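Mucosa-associated lymphoid tissue lymphoma translocation protein 1 (Isoform 2) (Homo sapiens, PDB 3BFO) probably cleaves peptide bonds as a cysteine-type protease, a paracaspase, and carries Ig-like domains such as this second C2-type one, which probably serve in protein interactions. Local coordinates at residues S19-Q24 and V81-D86; K50-P55 and G63-H68. One frame throughout, in Å; residues are numbered along the deposited sequence.

Both contacts span the interior of one immunoglobulin sandwich, each joining a strand of the three-stranded sheet to a strand of the five-stranded one. They draw on neighbouring elements: strands 21-28 and 51-54 lie side by side in the first sheet, 75-85 and 63-70 in the second. All residues that touch are buried, so neither contact belongs to the surface. Contact 1 is centred about 10 Å from the centre of the chain and is purely aliphatic, burying 162 Å². The centre of contact 2 is about 3 Å from that of the chain; this contact buries 87 Å² and joins two tyrosines by their rims and a shared water. Leu-23 CD1 touches Tyr-65 CG at 3.6 Å, linking the two clusters.

Contact 1 of 2, residues S19-Q24 and V81-D86; sequences STLVLQ and VEIIID
With its first torsion near 180° (chi1 175°), Leu-21 points CG away from its own nitrogen and lowers CD1 onto Ile-83, while Ile-83 sets CG1 on the far side from its carbonyl carbon (chi1 -59°), and the further turn about CG1 carries CD1 to the leucine methyl. These two methyl ends lie 3.6 Å apart, Leu-21 CD1 to Ile-83 CD1. The same Leu-21 methyl also rests on Ile-83 CG1 at 3.7 Å and reaches Ile-83 CG2 at 4.0 Å, so it touches both branches of the isoleucine, the two side chains meeting at a slant. One step along, Leu-23 and Val-81 pass each other in opposite directions, with Leu-23 CD2 alongside Val-81 CG2 at 3.7 Å. Ile-83 CD1 ties the two pairs together, since it also comes within 4.0 Å of Leu-23 CD2. With an alanine at Ile-83, Leu-21 CD1 would probably lose the isoleucine carbons it rests on and Leu-23 CD2 would keep only Val-81 among the residues of 81-86, opening a gap between the sheets. The axes of 21-24 and 81-85 run antiparallel at 176° and approach to 9.9 Å, and the meeting is made entirely by side-chain carbon. This is the face-to-face sheet packing of an immunoglobulin sandwich, with strands B (21-28) and G (75-85) facing each other from different sheets. Around it, Tyr-65 of strand 63-70 touches Leu-21, Leu-23 and Ile-83, and its strand is joined to 75-85 through a backbone bond with Val-81. Strand 51-54 pairs with 21-28 in its own sheet and adds Tyr-52 and Val-54 beside Leu-21, while Leu-15, from strand 13-15, which runs parallel to 75-85, packs against both Leu-21 and Ile-83.

Contact 2 of 2, residues K50-P55 and G63-H68; sequences KLYMVP and GTYWCH
Tyr-52, the first residue of 50-55 to touch the facing segment, meets Tyr-65 rim to rim: Tyr-52 CE2 lies 3.6 Å from Tyr-65 CE1. The Tyr-52 ring is carried inward by CG standing anti to the backbone N (chi1 172°), and its side chain crosses that of Tyr-65 at about a right angle. The ring centroids are 5.9 Å apart and the planes are inclined at 34°, neither ring lying over the other's face. A water joins the two phenol ends, 2.6 Å from Tyr-52 OH and 2.7 Å from Tyr-65 OH, sitting at the edge and in the plane of both rings; it donates to Tyr-65 OH. That hydroxyl is also bonded to the carbonyl O of His-61, four residues earlier, which is the tyrosine corner of Greek-key sandwiches, here at the start of strand F (63-70). With two partners at OH, the end of the Tyr-65 ring is fixed inside the core. The backbone of Tyr-52 meanwhile pairs with Leu-23 in strand 21-28. Val-54 pairs in turn with Leu-21, and its side chain packs on His-61, the residue whose carbonyl holds the tyrosine corner. At Pro-55 the strand has ended, and Pro-55 O takes a hydrogen bond from Thr-20 OG1.

Contact 1 of 2, residues S19-Q24 and V81-D86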
ATOM      1  N   SER A  19      12.482  -9.618  -9.028  0.50 14.49           N
ATOM      2  CA  SER A  19      11.083 -10.077  -8.777  0.50 14.14           C
ATOM      3  C   SER A  19      10.146  -8.888  -8.899  0.50 13.91           C
ATOM      4  O   SER A  19      10.588  -7.759  -9.114  0.50 13.45           O
ATOM      5  CB  SER A  19      10.961 -10.605  -7.346  0.50 14.53           C
ATOM      6  OG  SER A  19      11.673 -11.821  -7.187  0.50 16.32           O
ATOM      7  N   THR A  20       8.845  -9.142  -8.807  1.00 14.15           N
ATOM      8  CA  THR A  20       7.862  -8.097  -8.846  1.00 14.18           C
ATOM      9  C   THR A  20       7.322  -7.829  -7.449  1.00 13.64           C
ATOM     10  O   THR A  20       6.999  -8.759  -6.696  1.00 13.83           O
ATOM     11  CB  THR A  20       6.714  -8.488  -9.803  1.00 15.06           C
ATOM     12  OG1 THR A  20       7.271  -8.628 -11.130  1.00 18.57           O
ATOM     13  CG2 THR A  20       5.610  -7.451  -9.819  1.00 16.98           C
ATOM     14  N   LEU A  21       7.205  -6.553  -7.095  1.00 13.19           N
ATOM     15  CA  LEU A  21       6.506  -6.153  -5.898  1.00 14.17           C
ATOM     16  C   LEU A  21       5.083  -5.798  -6.236  1.00 13.71           C
ATOM     17  O   LEU A  21       4.865  -4.955  -7.075  1.00 13.99           O
ATOM     18  CB  LEU A  21       7.228  -4.949  -5.284  1.00 14.31           C
ATOM     19  CG  LEU A  21       6.512  -4.345  -4.081  1.00 16.16           C
ATOM     20  CD1 LEU A  21       6.188  -5.385  -2.999  1.00 17.03           C
ATOM     21  CD2 LEU A  21       7.367  -3.165  -3.539  1.00 17.90           C
ATOM     22  N   VAL A  22       4.132  -6.440  -5.559  0.50 15.39           N
ATOM     23  CA  VAL A  22       2.705  -6.108  -5.724  0.50 15.68           C
ATOM     24  C   VAL A  22       2.067  -5.939  -4.353  0.50 15.04           C
ATOM     25  O   VAL A  22       2.004  -6.895  -3.614  0.50 14.12           O
ATOM     26  CB  VAL A  22       1.973  -7.242  -6.478  0.50 17.03           C
ATOM     27  CG1 VAL A  22       0.492  -7.005  -6.521  0.50 18.31           C
ATOM     28  CG2 VAL A  22       2.504  -7.349  -7.880  0.50 17.85           C
ATOM     29  N   LEU A  23       1.617  -4.721  -4.005  1.00 13.86           N
ATOM     30  CA  LEU A  23       0.906  -4.444  -2.768  1.00 14.11           C
ATOM     31  C   LEU A  23      -0.490  -3.990  -3.131  1.00 14.01           C
ATOM     32  O   LEU A  23      -0.693  -3.268  -4.094  1.00 14.79           O
ATOM     33  CB  LEU A  23       1.656  -3.365  -1.967  1.00 15.49           C
ATOM     34  CG  LEU A  23       2.953  -3.819  -1.340  1.00 15.72           C
ATOM     35  CD1 LEU A  23       3.748  -2.617  -0.811  1.00 19.20           C
ATOM     36  CD2 LEU A  23       2.700  -4.797  -0.214  1.00 18.81           C
ATOM     37  N   GLN A  24      -1.475  -4.434  -2.353  1.00 13.71           N
ATOM     38  CA  GLN A  24      -2.848  -4.090  -2.632  1.00 13.28           C
ATOM     39  C   GLN A  24      -3.562  -3.707  -1.338  1.00 13.05           C
ATOM     40  O   GLN A  24      -3.380  -4.375  -0.307  1.00 14.53           O
ATOM     41  CB  GLN A  24      -3.554  -5.286  -3.282  1.00 14.41           C
ATOM     42  CG  GLN A  24      -5.005  -4.954  -3.787  1.00 16.33           C
ATOM     43  CD  GLN A  24      -5.633  -6.040  -4.691  1.00 15.83           C
ATOM     44  OE1 GLN A  24      -5.239  -7.187  -4.605  1.00 21.71           O
ATOM     45  NE2 GLN A  24      -6.536  -5.679  -5.539  1.00 16.42           N
ATOM     46  N   VAL A  81       3.258  -3.435   6.380  1.00 20.38           N
ATOM     47  CA  VAL A  81       3.837  -4.647   5.825  1.00 20.11           C
ATOM     48  C   VAL A  81       5.261  -4.366   5.446  1.00 22.70           C
ATOM     49  O   VAL A  81       5.686  -3.261   5.202  1.00 20.17           O
ATOM     50  CB  VAL A  81       3.081  -5.253   4.627  1.00 22.69           C
ATOM     51  CG1 VAL A  81       1.665  -5.715   5.021  1.00 23.46           C
ATOM     52  CG2 VAL A  81       3.078  -4.330   3.461  1.00 24.07           C
ATOM     53  N   GLU A  82       6.082  -5.429   5.564  1.00 18.44           N
ATOM     54  CA  GLU A  82       7.542  -5.351   5.284  1.00 22.31           C
ATOM     55  C   GLU A  82       7.835  -6.104   3.977  1.00 20.54           C
ATOM     56  O   GLU A  82       7.383  -7.233   3.753  1.00 20.92           O
ATOM     57  CB  GLU A  82       8.397  -5.868   6.475  1.00 25.23           C
ATOM     58  CG  GLU A  82       8.393  -4.873   7.705  1.00 23.79           C
ATOM     59  CD  GLU A  82       9.164  -5.386   8.953  1.00 21.28           C
ATOM     60  OE1 GLU A  82       8.666  -6.393   9.509  1.00 26.56           O
ATOM     61  OE2 GLU A  82      10.194  -4.766   9.392  1.00 30.59           O
ATOM     62  N   ILE A  83       8.548  -5.413   3.102  1.00 20.03           N
ATOM     63  CA  ILE A  83       9.049  -6.023   1.890  1.00 20.05           C
ATOM     64  C   ILE A  83      10.534  -6.204   2.125  1.00 19.99           C
ATOM     65  O   ILE A  83      11.288  -5.236   2.362  1.00 20.93           O
ATOM     66  CB  ILE A  83       8.780  -5.120   0.664  1.00 19.78           C
ATOM     67  CG1 ILE A  83       7.265  -4.863   0.522  1.00 20.78           C
ATOM     68  CG2 ILE A  83       9.391  -5.750  -0.580  1.00 21.25           C
ATOM     69  CD1 ILE A  83       6.377  -6.119   0.483  1.00 22.82           C
ATOM     70  N   ILE A  84      10.941  -7.470   2.081  1.00 19.22           N
ATOM     71  CA  ILE A  84      12.332  -7.866   2.277  1.00 20.92           C
ATOM     72  C   ILE A  84      12.904  -8.298   0.953  1.00 21.11           C
ATOM     73  O   ILE A  84      12.275  -9.051   0.218  1.00 20.59           O
ATOM     74  CB  ILE A  84      12.487  -9.069   3.278  1.00 23.55           C
ATOM     75  CG1 ILE A  84      12.003  -8.646   4.655  1.00 27.03           C
ATOM     76  CG2 ILE A  84      13.930  -9.590   3.304  1.00 25.35           C
ATOM     77  CD1 ILE A  84      10.605  -9.037   4.873  1.00 32.01           C
ATOM     78  N   ILE A  85      14.070  -7.782   0.627  1.00 22.56           N
ATOM     79  CA  ILE A  85      14.688  -8.077  -0.648  1.00 25.83           C
ATOM     80  C   ILE A  85      16.039  -8.727  -0.400  1.00 27.52           C
ATOM     81  O   ILE A  85      16.984  -8.073   0.064  1.00 29.29           O
ATOM     82  CB  ILE A  85      14.658  -6.824  -1.601  1.00 25.82           C
ATOM     83  CG1 ILE A  85      13.172  -6.577  -2.041  1.00 27.76           C
ATOM     84  CG2 ILE A  85      15.546  -7.091  -2.817  1.00 29.09           C
ATOM     85  CD1 ILE A  85      12.859  -5.295  -2.699  1.00 27.50           C
ATOM     86  N   ASP A  86      16.074 -10.034  -0.672  1.00 29.25           N
ATOM     87  CA  ASP A  86      17.159 -10.934  -0.295  1.00 31.24           C
ATOM     88  C   ASP A  86      17.942 -11.425  -1.509  1.00 31.73           C
ATOM     89  O   ASP A  86      17.349 -11.915  -2.474  1.00 32.47           O
ATOM     90  CB  ASP A  86      16.563 -12.131   0.456  1.00 33.17           C
TER

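Contact 2 of 2, residues K50-P55 and G63-H68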
ATOM      1  N   LYS A  50      -5.356   1.415  -5.569  1.00 14.34           N
ATOM      2  CA  LYS A  50      -5.467   0.251  -4.711  1.00 14.43           C
ATOM      3  C   LYS A  50      -4.238  -0.664  -4.848  1.00 13.53           C
ATOM      4  O   LYS A  50      -3.855  -1.321  -3.877  1.00 15.16           O
ATOM      5  CB  LYS A  50      -6.733  -0.541  -5.071  1.00 15.81           C
ATOM      6  CG  LYS A  50      -7.996   0.196  -4.724  1.00 17.00           C
ATOM      7  CD  LYS A  50      -9.221  -0.541  -5.294  1.00 21.10           C
ATOM      8  CE  LYS A  50     -10.550   0.097  -4.900  1.00 24.96           C
ATOM      9  NZ  LYS A  50     -11.691  -0.597  -5.570  1.00 29.85           N
ATOM     10  N   LEU A  51      -3.631  -0.703  -6.047  1.00 14.73           N
ATOM     11  CA  LEU A  51      -2.426  -1.464  -6.281  1.00 14.98           C
ATOM     12  C   LEU A  51      -1.199  -0.575  -6.314  1.00 14.88           C
ATOM     13  O   LEU A  51      -1.228   0.509  -6.917  1.00 15.86           O
ATOM     14  CB  LEU A  51      -2.499  -2.158  -7.641  1.00 17.83           C
ATOM     15  CG  LEU A  51      -3.485  -3.282  -7.730  1.00 18.46           C
ATOM     16  CD1 LEU A  51      -3.509  -3.771  -9.174  1.00 22.23           C
ATOM     17  CD2 LEU A  51      -3.076  -4.445  -6.797  1.00 22.23           C
ATOM     18  N   TYR A  52      -0.126  -1.041  -5.708  1.00 15.00           N
ATOM     19  CA  TYR A  52       1.205  -0.428  -5.871  1.00 15.46           C
ATOM     20  C   TYR A  52       2.075  -1.545  -6.427  1.00 15.71           C
ATOM     21  O   TYR A  52       2.186  -2.611  -5.813  1.00 15.20           O
ATOM     22  CB  TYR A  52       1.769   0.094  -4.547  1.00 16.44           C
ATOM     23  CG  TYR A  52       3.191   0.532  -4.670  1.00 16.97           C
ATOM     24  CD1 TYR A  52       3.529   1.576  -5.511  1.00 18.26           C
ATOM     25  CD2 TYR A  52       4.225  -0.102  -4.025  1.00 16.29           C
ATOM     26  CE1 TYR A  52       4.856   1.995  -5.675  1.00 17.44           C
ATOM     27  CE2 TYR A  52       5.530   0.288  -4.159  1.00 17.11           C
ATOM     28  CZ  TYR A  52       5.857   1.342  -4.980  1.00 15.88           C
ATOM     29  OH  TYR A  52       7.168   1.737  -5.140  1.00 17.86           O
ATOM     30  N   MET A  53       2.682  -1.346  -7.607  0.50 16.59           N
ATOM     31  CA  MET A  53       3.454  -2.449  -8.222  0.50 18.83           C
ATOM     32  C   MET A  53       4.718  -1.931  -8.850  0.50 17.12           C
ATOM     33  O   MET A  53       4.668  -0.980  -9.615  0.50 18.39           O
ATOM     34  CB  MET A  53       2.653  -3.143  -9.318  0.50 19.75           C
ATOM     35  CG  MET A  53       1.428  -3.780  -8.822  0.50 21.83           C
ATOM     36  SD  MET A  53       0.407  -4.340 -10.152  0.50 28.10           S
ATOM     37  CE  MET A  53       1.195  -5.921 -10.400  0.50 22.04           C
ATOM     38  N   VAL A  54       5.812  -2.618  -8.526  1.00 15.78           N
ATOM     39  CA  VAL A  54       7.157  -2.327  -9.016  1.00 15.03           C
ATOM     40  C   VAL A  54       7.615  -3.573  -9.775  1.00 15.88           C
ATOM     41  O   VAL A  54       7.756  -4.641  -9.196  1.00 16.11           O
ATOM     42  CB  VAL A  54       8.147  -2.032  -7.876  1.00 16.46           C
ATOM     43  CG1 VAL A  54       9.579  -1.839  -8.410  1.00 18.83           C
ATOM     44  CG2 VAL A  54       7.694  -0.846  -7.044  1.00 19.44           C
ATOM     45  N   PRO A  55       7.861  -3.449 -11.081  1.00 17.93           N
ATOM     46  CA  PRO A  55       8.077  -4.652 -11.859  1.00 20.94           C
ATOM     47  C   PRO A  55       9.270  -5.455 -11.612  1.00 21.73           C
ATOM     48  O   PRO A  55       9.205  -6.678 -11.619  1.00 22.79           O
ATOM     49  CB  PRO A  55       8.056  -4.181 -13.316  1.00 22.55           C
ATOM     50  CG  PRO A  55       8.294  -2.724 -13.280  1.00 21.79           C
ATOM     51  CD  PRO A  55       7.776  -2.233 -11.930  1.00 18.92           C
ATOM     52  N   GLY A  63      11.562  -2.147   2.504  1.00 19.72           N
ATOM     53  CA  GLY A  63      11.091  -1.169   3.482  1.00 20.75           C
ATOM     54  C   GLY A  63       9.765  -1.579   4.054  1.00 20.61           C
ATOM     55  O   GLY A  63       9.253  -2.696   3.817  1.00 21.42           O
ATOM     56  N   THR A  64       9.206  -0.629   4.817  1.00 19.98           N
ATOM     57  CA  THR A  64       7.970  -0.853   5.513  1.00 18.34           C
ATOM     58  C   THR A  64       6.938   0.008   4.788  1.00 17.77           C
ATOM     59  O   THR A  64       7.190   1.206   4.638  1.00 22.92           O
ATOM     60  CB  THR A  64       8.062  -0.417   7.005  1.00 27.77           C
ATOM     61  OG1 THR A  64       9.112  -1.160   7.612  1.00 32.73           O
ATOM     62  CG2 THR A  64       6.729  -0.742   7.647  1.00 26.56           C
ATOM     63  N   TYR A  65       5.830  -0.608   4.350  1.00 18.84           N
ATOM     64  CA  TYR A  65       4.805   0.102   3.527  1.00 18.00           C
ATOM     65  C   TYR A  65       3.472   0.056   4.204  1.00 18.24           C
ATOM     66  O   TYR A  65       3.153  -0.858   4.947  1.00 18.64           O
ATOM     67  CB  TYR A  65       4.634  -0.593   2.184  1.00 16.59           C
ATOM     68  CG  TYR A  65       5.835  -0.550   1.233  1.00 15.39           C
ATOM     69  CD1 TYR A  65       5.826   0.287   0.112  1.00 15.01           C
ATOM     70  CD2 TYR A  65       6.968  -1.342   1.456  1.00 16.01           C
ATOM     71  CE1 TYR A  65       6.886   0.333  -0.785  1.00 17.07           C
ATOM     72  CE2 TYR A  65       8.035  -1.288   0.547  1.00 15.27           C
ATOM     73  CZ  TYR A  65       7.976  -0.483  -0.547  1.00 16.70           C
ATOM     74  OH  TYR A  65       8.998  -0.457  -1.462  1.00 18.43           O
ATOM     75  N   TRP A  66       2.647   1.046   3.889  1.00 17.28           N
ATOM     76  CA  TRP A  66       1.243   1.023   4.288  1.00 16.01           C
ATOM     77  C   TRP A  66       0.499   2.012   3.393  1.00 13.63           C
ATOM     78  O   TRP A  66       1.107   2.788   2.669  1.00 14.43           O
ATOM     79  CB  TRP A  66       1.063   1.419   5.746  1.00 19.22           C
ATOM     80  CG  TRP A  66       1.811   2.623   6.038  1.00 22.17           C
ATOM     81  CD1 TRP A  66       3.203   2.746   6.259  1.00 24.52           C
ATOM     82  CD2 TRP A  66       1.255   3.850   6.333  1.00 23.42           C
ATOM     83  NE1 TRP A  66       3.499   4.040   6.550  1.00 24.09           N
ATOM     84  CE2 TRP A  66       2.316   4.750   6.590  1.00 25.01           C
ATOM     85  CE3 TRP A  66      -0.051   4.346   6.291  1.00 21.57           C
ATOM     86  CZ2 TRP A  66       2.088   6.140   6.864  1.00 23.21           C
ATOM     87  CZ3 TRP A  66      -0.263   5.705   6.565  1.00 23.19           C
ATOM     88  CH2 TRP A  66       0.797   6.581   6.861  1.00 25.65           C
ATOM     89  N   CYS A  67      -0.819   1.907   3.452  1.00 13.14           N
ATOM     90  CA  CYS A  67      -1.689   2.744   2.647  1.00 12.57           C
ATOM     91  C   CYS A  67      -2.627   3.494   3.558  1.00 12.11           C
ATOM     92  O   CYS A  67      -3.261   2.885   4.413  1.00 13.68           O
ATOM     93  CB  CYS A  67      -2.452   1.854   1.657  1.00 12.74           C
ATOM     94  SG  CYS A  67      -3.378   2.744   0.421  1.00 12.57           S
ATOM     95  N   HIS A  68      -2.725   4.803   3.350  1.00 12.14           N
ATOM     96  CA  HIS A  68      -3.744   5.607   4.026  1.00 12.34           C
ATOM     97  C   HIS A  68      -4.975   5.645   3.156  1.00 11.76           C
ATOM     98  O   HIS A  68      -4.895   5.961   1.966  1.00 13.21           O
ATOM     99  CB  HIS A  68      -3.231   7.030   4.276  1.00 13.19           C
ATOM    100  CG  HIS A  68      -4.181   7.852   5.070  1.00 13.83           C
ATOM    101  ND1 HIS A  68      -4.483   7.572   6.379  1.00 15.24           N
ATOM    102  CD2 HIS A  68      -4.940   8.925   4.740  1.00 14.69           C
ATOM    103  CE1 HIS A  68      -5.338   8.461   6.849  1.00 16.32           C
ATOM    104  NE2 HIS A  68      -5.671   9.273   5.864  1.00 14.53           N
TER
HETATM  105  O   HOH W   1       9.238   1.271  -3.572  1.00 21.00           O